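Local atomic coordinates of putative P450-like enzyme (Streptomyces himastatinicus ATCC 53653, PDB entry 5Z9J), a protein that binds heme and probably acts as a cytochrome P450 monooxygenase in bacterial secondary metabolism. Residues 45-50 and 308-313; 54-59 and 287-292; 24-29 and 296-301; 58-63 and 303-308. All coordinates share one frame; numbering follows the deposited sequence.

Interaction 1. Residues 45-50 and 308-313. With TAM (tris(hydroxyethyl)aminomethane), chain F.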
loop_
_atom_site.group_PDB
_atom_site.type_symbol
_atom_site.label_atom_id
_atom_site.label_comp_id
_atom_site.label_asym_id
_atom_site.label_seq_id
_atom_site.Cartn_x
_atom_site.Cartn_y
_atom_site.Cartn_z
ATOM N N ALA A 45 -8.496 -3.042 15.277
ATOM C CA ALA A 45 -8.670 -1.603 15.434
ATOM C C ALA A 45 -8.038 -1.131 16.741
ATOM O O ALA A 45 -7.300 -0.142 16.769
ATOM C CB ALA A 45 -10.159 -1.237 15.394
ATOM N N ALA A 46 -8.322 -1.839 17.827
ATOM C CA ALA A 46 -7.726 -1.471 19.109
ATOM C C ALA A 46 -6.196 -1.594 19.080
ATOM O O ALA A 46 -5.516 -0.802 19.688
ATOM C CB ALA A 46 -8.272 -2.300 20.197
ATOM N N ILE A 47 -5.679 -2.635 18.437
ATOM C CA ILE A 47 -4.247 -2.864 18.368
ATOM C C ILE A 47 -3.562 -1.703 17.643
ATOM O O ILE A 47 -2.517 -1.212 18.095
ATOM C CB ILE A 47 -3.900 -4.221 17.663
ATOM C CG1 ILE A 47 -4.164 -5.402 18.614
ATOM C CG2 ILE A 47 -2.419 -4.245 17.200
ATOM C CD1 ILE A 47 -4.159 -6.767 17.920
ATOM N N LEU A 48 -4.159 -1.294 16.530
ATOM C CA LEU A 48 -3.595 -0.205 15.693
ATOM C C LEU A 48 -3.630 1.124 16.479
ATOM O O LEU A 48 -2.764 1.970 16.269
ATOM C CB LEU A 48 -4.369 -0.084 14.364
ATOM C CG LEU A 48 -4.296 -1.287 13.420
ATOM C CD1 LEU A 48 -5.192 -1.061 12.198
ATOM C CD2 LEU A 48 -2.837 -1.533 12.935
ATOM N N SER A 49 -4.612 1.282 17.389
ATOM C CA SER A 49 -4.719 2.498 18.208
ATOM C C SER A 49 -3.894 2.459 19.507
ATOM O O SER A 49 -3.944 3.378 20.321
ATOM C CB SER A 49 -6.187 2.775 18.553
ATOM O OG SER A 49 -6.919 2.865 17.360
ATOM N N ASN A 50 -3.169 1.371 19.710
ATOM C CA ASN A 50 -2.340 1.242 20.871
ATOM C C ASN A 50 -0.881 1.058 20.471
ATOM O O ASN A 50 -0.320 -0.024 20.685
ATOM C CB ASN A 50 -2.815 0.048 21.706
ATOM C CG ASN A 50 -2.198 0.025 23.077
ATOM O OD1 ASN A 50 -1.238 0.752 23.341
ATOM N ND2 ASN A 50 -2.735 -0.810 23.961
ATOM N N LEU A 308 3.297 -9.818 15.754
ATOM C CA LEU A 308 1.863 -9.934 15.556
ATOM C C LEU A 308 1.440 -9.362 14.208
ATOM O O LEU A 308 1.711 -8.178 13.883
ATOM C CB LEU A 308 1.111 -9.263 16.713
ATOM C CG LEU A 308 -0.422 -9.294 16.699
ATOM C CD1 LEU A 308 -0.857 -10.684 16.971
ATOM C CD2 LEU A 308 -0.980 -8.385 17.801
ATOM N N LEU A 309 0.810 -10.236 13.422
ATOM C CA LEU A 309 0.230 -9.891 12.141
ATOM C C LEU A 309 -1.222 -9.533 12.321
ATOM O O LEU A 309 -2.042 -10.375 12.677
ATOM C CB LEU A 309 0.352 -11.041 11.157
ATOM C CG LEU A 309 1.824 -11.386 10.900
ATOM C CD1 LEU A 309 1.982 -12.411 9.782
ATOM C CD2 LEU A 309 2.672 -10.140 10.666
ATOM N N VAL A 310 -1.510 -8.260 12.074
ATOM C CA VAL A 310 -2.838 -7.706 12.142
ATOM C C VAL A 310 -3.499 -7.832 10.753
ATOM O O VAL A 310 -3.092 -7.116 9.799
ATOM C CB VAL A 310 -2.797 -6.244 12.581
ATOM C CG1 VAL A 310 -4.175 -5.627 12.539
ATOM C CG2 VAL A 310 -2.126 -6.096 13.935
ATOM N N TRP A 311 -4.454 -8.773 10.607
ATOM C CA TRP A 311 -5.036 -9.010 9.269
ATOM C C TRP A 311 -6.239 -8.089 9.002
ATOM O O TRP A 311 -7.402 -8.426 9.249
ATOM C CB TRP A 311 -5.369 -10.483 9.071
ATOM C CG TRP A 311 -4.127 -11.319 9.096
ATOM C CD1 TRP A 311 -3.667 -12.101 10.135
ATOM C CD2 TRP A 311 -3.152 -11.445 8.036
ATOM N NE1 TRP A 311 -2.456 -12.691 9.780
ATOM C CE2 TRP A 311 -2.131 -12.315 8.503
ATOM C CE3 TRP A 311 -3.050 -10.914 6.748
ATOM C CZ2 TRP A 311 -1.017 -12.655 7.711
ATOM C CZ3 TRP A 311 -1.942 -11.249 5.969
ATOM C CH2 TRP A 311 -0.944 -12.109 6.459
ATOM N N THR A 312 -5.910 -6.882 8.546
ATOM C CA THR A 312 -6.854 -5.880 8.177
ATOM C C THR A 312 -7.747 -6.449 7.079
ATOM O O THR A 312 -8.968 -6.173 7.076
ATOM C CB THR A 312 -6.119 -4.604 7.684
ATOM O OG1 THR A 312 -5.193 -5.003 6.680
ATOM C CG2 THR A 312 -5.377 -3.947 8.832
ATOM N N GLY A 313 -7.212 -7.284 6.175
ATOM C CA GLY A 313 -8.089 -7.879 5.163
ATOM C C GLY A 313 -9.184 -8.748 5.814
ATOM O O GLY A 313 -10.350 -8.733 5.428
HETATM C C TAM F . -1.706 -17.229 7.813
HETATM C C1 TAM F . -2.556 -18.250 8.673
HETATM C C2 TAM F . -1.693 -17.601 6.320
HETATM C C3 TAM F . -2.269 -15.792 8.004
HETATM C C4 TAM F . -3.586 -19.006 7.828
HETATM C C5 TAM F . -0.844 -16.578 5.581
HETATM C C6 TAM F . -3.795 -15.666 7.795
HETATM N N TAM F . -0.325 -17.208 8.287
HETATM O O4 TAM F . -3.048 -20.236 7.378
HETATM O O5 TAM F . 0.236 -16.209 6.457
HETATM O O6 TAM F . -4.090 -15.852 6.426
#
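In the beta-sheet region of this cytochrome P450 fold, helix 41-48 lies against a face of the mixed sheet, and Ile47 and Leu48 meet Leu308, Val310 and Thr312 of strand 307-310 and the helix start that follows it. Ile47 carries two branches to two strand residues. Its CD1 reaches CD2 of Leu308 tip to tip at 3.6 Å, while its CG2 slides past CG2 of Val310, 3.8 Å away. The torsion explains this division: CG2 of Ile47 is anti to the backbone N and CG1 anti to the carbonyl carbon (chi1 -76°). Leu48 packs more loosely, with CD2 4.3 Å from CG1 of Val310 and CD1 4.4 Å from CG2 of Thr312. All five residues are buried and their touching groups are methyls, which makes the contact wholly apolar. Trp311, between Val310 and Thr312, instead serves the tris(hydroxyethyl)aminomethane pocket. Its NE1 is hydrogen-bonded to Asn37, and ligand atom C3 sits 3.0 Å above the indole plane, offset toward the rim and 3.4 Å from CZ2.

Interaction 2. Residues 54-59 and 287-292. With HEM (protoporphyrin IX containing Fe), chain E.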
loop_
_atom_site.group_PDB
_atom_site.type_symbol
_atom_site.label_atom_id
_atom_site.label_comp_id
_atom_site.label_asym_id
_atom_site.label_seq_id
_atom_site.Cartn_x
_atom_site.Cartn_y
_atom_site.Cartn_z
ATOM N N PHE A 54 1.764 -1.904 21.002
ATOM C CA PHE A 54 2.020 -2.647 19.761
ATOM C C PHE A 54 2.900 -1.875 18.783
ATOM O O PHE A 54 2.405 -1.132 17.950
ATOM C CB PHE A 54 0.702 -3.039 19.109
ATOM C CG PHE A 54 -0.121 -3.992 19.967
ATOM C CD1 PHE A 54 0.155 -5.365 19.991
ATOM C CD2 PHE A 54 -1.131 -3.504 20.775
ATOM C CE1 PHE A 54 -0.630 -6.246 20.801
ATOM C CE2 PHE A 54 -1.901 -4.369 21.599
ATOM C CZ PHE A 54 -1.643 -5.736 21.603
ATOM N N SER A 55 4.199 -2.104 18.883
ATOM C CA SER A 55 5.177 -1.348 18.127
ATOM C C SER A 55 5.140 -1.627 16.629
ATOM O O SER A 55 4.900 -2.735 16.181
ATOM C CB SER A 55 6.569 -1.658 18.689
ATOM O OG SER A 55 7.579 -1.019 17.944
ATOM N N SER A 56 5.448 -0.602 15.851
ATOM C CA SER A 56 5.597 -0.755 14.417
ATOM C C SER A 56 7.062 -1.003 14.052
ATOM O O SER A 56 7.400 -1.217 12.883
ATOM C CB SER A 56 5.071 0.489 13.716
ATOM O OG SER A 56 3.650 0.507 13.791
ATOM N N ASP A 57 7.943 -0.972 15.041
ATOM C CA ASP A 57 9.361 -1.272 14.784
ATOM C C ASP A 57 9.590 -2.766 14.889
ATOM O O ASP A 57 10.145 -3.241 15.879
ATOM C CB ASP A 57 10.270 -0.506 15.745
ATOM C CG ASP A 57 11.759 -0.741 15.459
ATOM O OD1 ASP A 57 12.098 -1.289 14.398
ATOM O OD2 ASP A 57 12.592 -0.393 16.312
ATOM N N THR A 58 9.159 -3.521 13.885
ATOM C CA THR A 58 9.185 -4.980 13.970
ATOM C C THR A 58 10.590 -5.585 13.896
ATOM O O THR A 58 10.822 -6.703 14.395
ATOM C CB THR A 58 8.319 -5.598 12.861
ATOM O OG1 THR A 58 8.706 -5.053 11.587
ATOM C CG2 THR A 58 6.826 -5.299 13.102
ATOM N N MET A 59 11.519 -4.845 13.286
ATOM C CA MET A 59 12.925 -5.261 13.170
ATOM C C MET A 59 13.599 -5.395 14.534
ATOM O O MET A 59 14.652 -6.030 14.674
ATOM C CB MET A 59 13.715 -4.268 12.292
ATOM C CG MET A 59 15.111 -4.766 11.906
ATOM S SD MET A 59 16.085 -3.704 10.783
ATOM C CE MET A 59 16.370 -2.238 11.788
ATOM N N VAL A 287 -0.828 -5.998 8.407
ATOM C CA VAL A 287 0.345 -5.241 8.815
ATOM C C VAL A 287 0.951 -5.848 10.072
ATOM O O VAL A 287 0.226 -6.447 10.915
ATOM C CB VAL A 287 0.030 -3.735 9.074
ATOM C CG1 VAL A 287 -0.546 -3.072 7.804
ATOM C CG2 VAL A 287 -0.923 -3.557 10.203
ATOM N N GLY A 288 2.277 -5.685 10.186
ATOM C CA GLY A 288 3.045 -6.251 11.270
ATOM C C GLY A 288 3.197 -5.330 12.458
ATOM O O GLY A 288 3.253 -4.097 12.340
ATOM N N ARG A 289 3.207 -5.952 13.631
ATOM C CA ARG A 289 3.364 -5.227 14.874
ATOM C C ARG A 289 4.198 -6.086 15.794
ATOM O O ARG A 289 4.202 -7.312 15.660
ATOM C CB ARG A 289 1.992 -4.910 15.472
ATOM C CG ARG A 289 1.168 -3.876 14.702
ATOM C CD ARG A 289 1.845 -2.526 14.698
ATOM N NE ARG A 289 1.060 -1.395 14.199
ATOM C CZ ARG A 289 0.985 -1.024 12.920
ATOM N NH1 ARG A 289 1.576 -1.734 11.985
ATOM N NH2 ARG A 289 0.289 0.043 12.577
ATOM N N ALA A 290 4.910 -5.466 16.724
ATOM C CA ALA A 290 5.723 -6.191 17.692
ATOM C C ALA A 290 5.264 -5.793 19.056
ATOM O O ALA A 290 5.093 -4.598 19.301
ATOM C CB ALA A 290 7.225 -5.874 17.514
ATOM N N THR A 291 5.023 -6.772 19.932
ATOM C CA THR A 291 4.562 -6.498 21.301
ATOM C C THR A 291 5.715 -6.052 22.204
ATOM O O THR A 291 6.733 -6.737 22.298
ATOM C CB THR A 291 3.813 -7.726 21.961
ATOM O OG1 THR A 291 4.651 -8.886 22.019
ATOM C CG2 THR A 291 2.574 -8.088 21.176
ATOM N N ASN A 292 5.531 -4.903 22.861
ATOM C CA ASN A 292 6.504 -4.351 23.797
ATOM C C ASN A 292 6.371 -4.934 25.200
ATOM O O ASN A 292 7.325 -4.907 25.984
ATOM C CB ASN A 292 6.353 -2.817 23.865
ATOM C CG ASN A 292 6.925 -2.105 22.622
ATOM O OD1 ASN A 292 7.643 -2.707 21.835
ATOM N ND2 ASN A 292 6.650 -0.826 22.488
HETATM C CHA HEM E . 0.333 4.028 5.566
HETATM C CHB HEM E . -2.575 1.466 2.739
HETATM C CHC HEM E . -1.619 4.548 -0.864
HETATM C CHD HEM E . 1.965 6.482 1.638
HETATM C C1A HEM E . -0.564 3.056 5.185
HETATM C C2A HEM E . -1.154 1.994 6.005
HETATM C C3A HEM E . -1.978 1.293 5.222
HETATM C C4A HEM E . -1.922 1.879 3.875
HETATM C CMA HEM E . -2.808 0.074 5.648
HETATM C CAA HEM E . -0.893 1.732 7.502
HETATM C CBA HEM E . 0.440 1.004 7.719
HETATM C CGA HEM E . 0.579 0.475 9.152
HETATM O O1A HEM E . 1.536 -0.280 9.458
HETATM O O2A HEM E . -0.229 0.806 10.037
HETATM C C1B HEM E . -2.617 2.122 1.541
HETATM C C2B HEM E . -3.534 1.817 0.475
HETATM C C3B HEM E . -3.272 2.671 -0.521
HETATM C C4B HEM E . -2.163 3.517 -0.110
HETATM C CMB HEM E . -4.586 0.699 0.582
HETATM C CAB HEM E . -3.928 2.810 -1.900
HETATM C CBB HEM E . -4.970 2.081 -2.300
HETATM C C1C HEM E . -0.574 5.382 -0.513
HETATM C C2C HEM E . 0.012 6.467 -1.339
HETATM C C3C HEM E . 0.998 6.988 -0.623
HETATM C C4C HEM E . 1.072 6.254 0.614
HETATM C CMC HEM E . -0.516 6.870 -2.728
HETATM C CAC HEM E . 2.009 8.124 -0.910
HETATM C CBC HEM E . 2.006 8.868 -2.007
HETATM C C1D HEM E . 1.875 5.972 2.892
HETATM C C2D HEM E . 2.804 6.263 3.943
HETATM C C3D HEM E . 2.277 5.520 5.158
HETATM C C4D HEM E . 1.090 4.835 4.735
HETATM C CMD HEM E . 4.076 7.144 3.874
HETATM C CAD HEM E . 2.951 5.461 6.533
HETATM C CBD HEM E . 2.411 6.540 7.446
HETATM C CGD HEM E . 2.959 6.296 8.841
HETATM O O1D HEM E . 3.504 5.203 9.122
HETATM O O2D HEM E . 2.822 7.205 9.699
HETATM N NA HEM E . -1.069 2.933 3.921
HETATM N NB HEM E . -1.776 3.156 1.145
HETATM N NC HEM E . 0.130 5.305 0.631
HETATM N ND HEM E . 0.848 5.148 3.392
HETATM FE FE HEM E . -0.525 4.261 2.326
#
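Ser55 and Ala290 exchange two backbone hydrogen bonds: Ser55 N gives to Ala290 O at 2.7 Å, and Ala290 N gives to Ser55 O at 2.8 Å. The second is the straighter. Ser55 O also receives a CA-H...O contact from Arg289. Ser55 OG accepts from Asp57 N at 2.9 Å, forming an ST turn, and bonds Asp79 as well. Phe54 and Thr291 form the adjoining non-hydrogen-bonded pair of this antiparallel edge, their side chains side by side; Thr291 OG1 is satisfied by Pro303 O and Gln306 N. The sheet thus brings Arg289 to the heme, a cytochrome P450 arrangement in which a basic residue holds a propionate. Arg289 NH2 bonds HEM O2A at 2.7 Å and NH1 bonds HEM O1A at 2.9 Å, with angles of 167° and 159°. NH1 also gives to Gly288 O at 2.9 Å, from above that carbonyl's plane although the oxygen is in the guanidinium plane. The bend at chi2 (-64°) turns the chain beneath Ser56, whose OG lies 3.1 Å above the centre of one guanidinium face. Replacing Arg289 with a leucine would probably leave this propionate without its two-nitrogen grip and its nearby positive charge. The heme is also hydrogen-bonded to His83, His345 and Arg87.

Interaction 3. Residues 24-29 and 296-301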
loop_
_atom_site.group_PDB
_atom_site.type_symbol
_atom_site.label_atom_id
_atom_site.label_comp_id
_atom_site.label_asym_id
_atom_site.label_seq_id
_atom_site.Cartn_x
_atom_site.Cartn_y
_atom_site.Cartn_z
ATOM N N ASP A 24 -11.441 -19.506 12.610
ATOM C CA ASP A 24 -11.882 -20.364 13.696
ATOM C C ASP A 24 -11.635 -19.704 15.050
ATOM O O ASP A 24 -12.443 -19.825 15.967
ATOM C CB ASP A 24 -11.192 -21.718 13.613
ATOM C CG ASP A 24 -11.467 -22.417 12.298
ATOM O OD1 ASP A 24 -12.527 -22.133 11.684
ATOM O OD2 ASP A 24 -10.626 -23.247 11.880
ATOM N N LYS A 25 -10.506 -19.008 15.164
ATOM C CA LYS A 25 -10.197 -18.239 16.369
ATOM C C LYS A 25 -9.824 -16.819 15.933
ATOM O O LYS A 25 -9.221 -16.607 14.880
ATOM C CB LYS A 25 -9.026 -18.830 17.186
ATOM C CG LYS A 25 -8.527 -20.266 16.863
ATOM C CD LYS A 25 -9.574 -21.387 16.833
ATOM C CE LYS A 25 -8.961 -22.654 16.215
ATOM N NZ LYS A 25 -9.957 -23.698 15.849
ATOM N N ILE A 26 -10.189 -15.852 16.755
ATOM C CA ILE A 26 -9.903 -14.468 16.458
ATOM C C ILE A 26 -8.392 -14.296 16.461
ATOM O O ILE A 26 -7.858 -13.576 15.624
ATOM C CB ILE A 26 -10.560 -13.524 17.498
ATOM C CG1 ILE A 26 -12.088 -13.710 17.521
ATOM C CG2 ILE A 26 -10.183 -12.076 17.232
ATOM C CD1 ILE A 26 -12.751 -13.285 18.859
ATOM N N VAL A 27 -7.729 -14.981 17.403
ATOM C CA VAL A 27 -6.268 -14.973 17.544
ATOM C C VAL A 27 -5.673 -16.373 17.503
ATOM O O VAL A 27 -6.180 -17.277 18.159
ATOM C CB VAL A 27 -5.818 -14.320 18.880
ATOM C CG1 VAL A 27 -4.303 -14.353 19.016
ATOM C CG2 VAL A 27 -6.334 -12.905 19.017
ATOM N N ASP A 28 -4.613 -16.570 16.722
ATOM C CA ASP A 28 -3.892 -17.854 16.757
ATOM C C ASP A 28 -2.379 -17.628 16.667
ATOM O O ASP A 28 -1.898 -16.493 16.494
ATOM C CB ASP A 28 -4.362 -18.851 15.659
ATOM C CG ASP A 28 -3.967 -18.454 14.225
ATOM O OD1 ASP A 28 -2.855 -17.908 13.977
ATOM O OD2 ASP A 28 -4.772 -18.719 13.304
ATOM N N TYR A 29 -1.644 -18.716 16.861
ATOM C CA TYR A 29 -0.187 -18.702 16.797
ATOM C C TYR A 29 0.272 -19.627 15.664
ATOM O O TYR A 29 -0.236 -20.734 15.501
ATOM C CB TYR A 29 0.409 -19.142 18.146
ATOM C CG TYR A 29 1.923 -19.155 18.227
ATOM C CD1 TYR A 29 2.645 -17.979 18.274
ATOM C CD2 TYR A 29 2.621 -20.358 18.250
ATOM C CE1 TYR A 29 4.020 -17.993 18.354
ATOM C CE2 TYR A 29 3.985 -20.386 18.329
ATOM C CZ TYR A 29 4.685 -19.205 18.378
ATOM O OH TYR A 29 6.062 -19.234 18.443
ATOM N N GLU A 296 -3.241 -9.106 26.465
ATOM C CA GLU A 296 -4.376 -9.972 26.228
ATOM C C GLU A 296 -5.136 -9.470 24.980
ATOM O O GLU A 296 -5.559 -8.317 24.916
ATOM C CB GLU A 296 -5.277 -10.005 27.464
ATOM C CG GLU A 296 -6.652 -10.546 27.199
ATOM C CD GLU A 296 -7.443 -10.779 28.474
ATOM O OE1 GLU A 296 -7.041 -10.273 29.552
ATOM O OE2 GLU A 296 -8.438 -11.528 28.403
ATOM N N VAL A 297 -5.332 -10.361 24.008
ATOM C CA VAL A 297 -6.063 -10.044 22.784
ATOM C C VAL A 297 -7.104 -11.108 22.470
ATOM O O VAL A 297 -6.753 -12.256 22.192
ATOM C CB VAL A 297 -5.119 -9.940 21.554
ATOM C CG1 VAL A 297 -5.928 -9.674 20.302
ATOM C CG2 VAL A 297 -4.044 -8.879 21.759
ATOM N N ALA A 298 -8.375 -10.699 22.479
ATOM C CA ALA A 298 -9.503 -11.611 22.290
ATOM C C ALA A 298 -9.355 -12.778 23.246
ATOM O O ALA A 298 -9.440 -13.935 22.840
ATOM C CB ALA A 298 -9.587 -12.095 20.850
ATOM N N GLY A 299 -9.080 -12.455 24.502
ATOM C CA GLY A 299 -8.955 -13.436 25.571
ATOM C C GLY A 299 -7.784 -14.404 25.432
ATOM O O GLY A 299 -7.758 -15.454 26.098
ATOM N N THR A 300 -6.741 -13.953 24.728
ATOM C CA THR A 300 -5.548 -14.746 24.447
ATOM C C THR A 300 -4.355 -13.933 24.912
ATOM O O THR A 300 -4.256 -12.744 24.599
ATOM C CB THR A 300 -5.405 -15.094 22.917
ATOM O OG1 THR A 300 -6.565 -15.801 22.471
ATOM C CG2 THR A 300 -4.200 -15.965 22.651
ATOM N N VAL A 301 -3.458 -14.567 25.667
ATOM C CA VAL A 301 -2.325 -13.849 26.219
ATOM C C VAL A 301 -1.163 -13.881 25.210
ATOM O O VAL A 301 -0.710 -14.936 24.773
ATOM C CB VAL A 301 -1.856 -14.435 27.568
ATOM C CG1 VAL A 301 -0.639 -13.675 28.096
ATOM C CG2 VAL A 301 -2.984 -14.407 28.618
#
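Val27, at the start of the outer strand 27-30, packs against the beta hairpin formed by strands 295-297 and 300-302, whose type I' turn runs from Val297 to Thr300. From its CB outward, Val27 meets both arms of the hairpin: CB and CG1 lie against Thr300, CG2 against Val297 and Ala298. CB lies 4.0 Å from Thr300 OG1. CG1, anti to the backbone N (chi1 179°), runs past the threonine and comes within 4.0 Å of Thr300 CG2. The other branch, CG2, is 3.5 Å from Val297 CG1, where the two valines cross at about a right angle, and 3.3 Å from Val297 O. The same methyl also reaches Ala298 CB at 3.8 Å. Beside it, Ile26 CG2 touches Ala298 CB at 3.7 Å, and Trp36 of the neighbouring strand lies against both Val27 and Thr300. Because methyl and methine carbons make most of this contact, beside a carbonyl and a hydroxyl oxygen with no bond between the segments, it probably rests on van der Waals packing and partial burial of apolar groups rather than on directional bonding.

Interaction 4. Residues 58-63 and 303-308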
loop_
_atom_site.group_PDB
_atom_site.type_symbol
_atom_site.label_atom_id
_atom_site.label_comp_id
_atom_site.label_asym_id
_atom_site.label_seq_id
_atom_site.Cartn_x
_atom_site.Cartn_y
_atom_site.Cartn_z
ATOM N N THR A 58 9.159 -3.521 13.885
ATOM C CA THR A 58 9.185 -4.980 13.970
ATOM C C THR A 58 10.590 -5.585 13.896
ATOM O O THR A 58 10.822 -6.703 14.395
ATOM C CB THR A 58 8.319 -5.598 12.861
ATOM O OG1 THR A 58 8.706 -5.053 11.587
ATOM C CG2 THR A 58 6.826 -5.299 13.102
ATOM N N MET A 59 11.519 -4.845 13.286
ATOM C CA MET A 59 12.925 -5.261 13.170
ATOM C C MET A 59 13.599 -5.395 14.534
ATOM O O MET A 59 14.652 -6.030 14.674
ATOM C CB MET A 59 13.715 -4.268 12.292
ATOM C CG MET A 59 15.111 -4.766 11.906
ATOM S SD MET A 59 16.085 -3.704 10.783
ATOM C CE MET A 59 16.370 -2.238 11.788
ATOM N N ARG A 60 13.036 -4.729 15.538
ATOM C CA ARG A 60 13.540 -4.881 16.905
ATOM C C ARG A 60 13.620 -6.383 17.293
ATOM O O ARG A 60 14.499 -6.786 18.049
ATOM C CB ARG A 60 12.658 -4.117 17.904
ATOM C CG ARG A 60 13.121 -4.261 19.363
ATOM C CD ARG A 60 12.283 -3.468 20.380
ATOM N NE ARG A 60 10.940 -4.049 20.580
ATOM C CZ ARG A 60 10.645 -4.982 21.490
ATOM N NH1 ARG A 60 11.596 -5.479 22.253
ATOM N NH2 ARG A 60 9.403 -5.448 21.621
ATOM N N LEU A 61 12.739 -7.214 16.743
ATOM C CA LEU A 61 12.665 -8.618 17.175
ATOM C C LEU A 61 13.560 -9.543 16.364
ATOM O O LEU A 61 13.690 -10.720 16.679
ATOM C CB LEU A 61 11.233 -9.139 17.061
ATOM C CG LEU A 61 10.086 -8.350 17.687
ATOM C CD1 LEU A 61 8.779 -9.151 17.576
ATOM C CD2 LEU A 61 10.388 -8.009 19.126
ATOM N N ASP A 62 14.202 -9.009 15.329
ATOM C CA ASP A 62 15.013 -9.844 14.456
ATOM C C ASP A 62 16.339 -10.114 15.130
ATOM O O ASP A 62 16.915 -9.210 15.740
ATOM C CB ASP A 62 15.240 -9.163 13.100
ATOM C CG ASP A 62 13.978 -9.077 12.252
ATOM O OD1 ASP A 62 13.025 -9.831 12.521
ATOM O OD2 ASP A 62 13.950 -8.245 11.296
ATOM N N PRO A 63 16.850 -11.349 15.012
ATOM C CA PRO A 63 18.147 -11.657 15.603
ATOM C C PRO A 63 19.243 -10.889 14.859
ATOM O O PRO A 63 20.299 -10.649 15.455
ATOM C CB PRO A 63 18.290 -13.173 15.406
ATOM C CG PRO A 63 17.423 -13.489 14.279
ATOM C CD PRO A 63 16.281 -12.503 14.306
ATOM N N PRO A 303 2.766 -12.941 24.732
ATOM C CA PRO A 303 3.932 -12.496 25.492
ATOM C C PRO A 303 4.566 -11.239 24.896
ATOM O O PRO A 303 4.227 -10.815 23.801
ATOM C CB PRO A 303 4.902 -13.693 25.408
ATOM C CG PRO A 303 4.017 -14.892 25.089
ATOM C CD PRO A 303 2.906 -14.323 24.236
ATOM N N LYS A 304 5.439 -10.644 25.697
ATOM C CA LYS A 304 6.386 -9.615 25.323
ATOM C C LYS A 304 7.168 -10.031 24.075
ATOM O O LYS A 304 7.306 -11.211 23.799
ATOM C CB LYS A 304 7.355 -9.373 26.502
ATOM C CG LYS A 304 8.184 -8.088 26.437
ATOM C CD LYS A 304 9.228 -8.000 27.575
ATOM C CE LYS A 304 10.188 -9.193 27.610
ATOM N NZ LYS A 304 11.279 -9.053 28.627
ATOM N N ASP A 305 7.611 -9.056 23.295
ATOM C CA ASP A 305 8.534 -9.283 22.179
ATOM C C ASP A 305 8.091 -10.316 21.144
ATOM O O ASP A 305 8.903 -11.113 20.682
ATOM C CB ASP A 305 9.899 -9.704 22.726
ATOM C CG ASP A 305 10.465 -8.701 23.703
ATOM O OD1 ASP A 305 10.152 -7.507 23.561
ATOM O OD2 ASP A 305 11.250 -9.096 24.599
ATOM N N GLN A 306 6.811 -10.296 20.774
ATOM C CA GLN A 306 6.297 -11.211 19.763
ATOM C C GLN A 306 5.907 -10.458 18.509
ATOM O O GLN A 306 5.552 -9.275 18.569
ATOM C CB GLN A 306 5.085 -11.993 20.287
ATOM C CG GLN A 306 5.347 -12.987 21.436
ATOM C CD GLN A 306 6.340 -14.063 21.079
ATOM O OE1 GLN A 306 6.092 -14.865 20.174
ATOM N NE2 GLN A 306 7.444 -14.134 21.835
ATOM N N LEU A 307 6.037 -11.122 17.364
ATOM C CA LEU A 307 5.584 -10.567 16.106
ATOM C C LEU A 307 4.087 -10.867 15.943
ATOM O O LEU A 307 3.681 -12.028 15.988
ATOM C CB LEU A 307 6.372 -11.162 14.941
ATOM C CG LEU A 307 6.027 -10.715 13.523
ATOM C CD1 LEU A 307 6.255 -9.201 13.352
ATOM C CD2 LEU A 307 6.877 -11.470 12.496
ATOM N N LEU A 308 3.297 -9.818 15.754
ATOM C CA LEU A 308 1.863 -9.934 15.556
ATOM C C LEU A 308 1.440 -9.362 14.208
ATOM O O LEU A 308 1.711 -8.178 13.883
ATOM C CB LEU A 308 1.111 -9.263 16.713
ATOM C CG LEU A 308 -0.422 -9.294 16.699
ATOM C CD1 LEU A 308 -0.857 -10.684 16.971
ATOM C CD2 LEU A 308 -0.980 -8.385 17.801
#
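Thr58, opening the 3-10 segment 58-61, sets CG2 against Leu307 CD1 at 4.0 Å, the two side chains crossing obliquely. Two residues on, Arg60 extends to Asp305 in a salt bridge. Its NH1 and NH2 approach end-on and both bond the single oxygen Asp305 OD1, at 2.8 Å and 2.9 Å. That oxygen is in the guanidinium plane, yet the guanidinium and carboxylate planes stand 63° apart: NH1 arrives from above the carboxylate plane, NH2 on the anti side. The bend at chi3 (72°) turns the otherwise extended arginine toward this partner. With a methionine at Arg60, the carboxylate of Asp305 would probably lose both these bonds and its compensating charge. Leu61 follows, its CD1 only 3.3 Å from Gln306 C and 4.1 Å from Leu307 CB; its CD2 lies 3.7 Å above the Arg60 guanidinium, toward the rim. The 58-63 segment, between strand 54-55 and helix 68-71, thus leans on the approach to strand 307-310, which strands 35-38 and 287-291 flank in the sheet.

The four contacts all involve one mixed sheet. Interactions 1 and 2 have centres 10 Å apart and are joined through neighbouring strands: Leu308 N to Arg289 O at 2.7 Å and Val310 N to Val287 O at 2.8 Å are probable hydrogen bonds. Leu48 CD2 also packs 3.5 Å from Arg289 NH2, so the helix of interaction 1 borders the heme-binding arginine. Interaction 4, 7 Å from interaction 2 between centres, shares Thr58 and Met59 with it. Interaction 3 lies farther out, touching interaction 1 by Ile47 CD1 and Val297 CG1 at 4.2 Å, and interaction 2 by Phe54 CZ and Val297 CG2 at 4.0 Å.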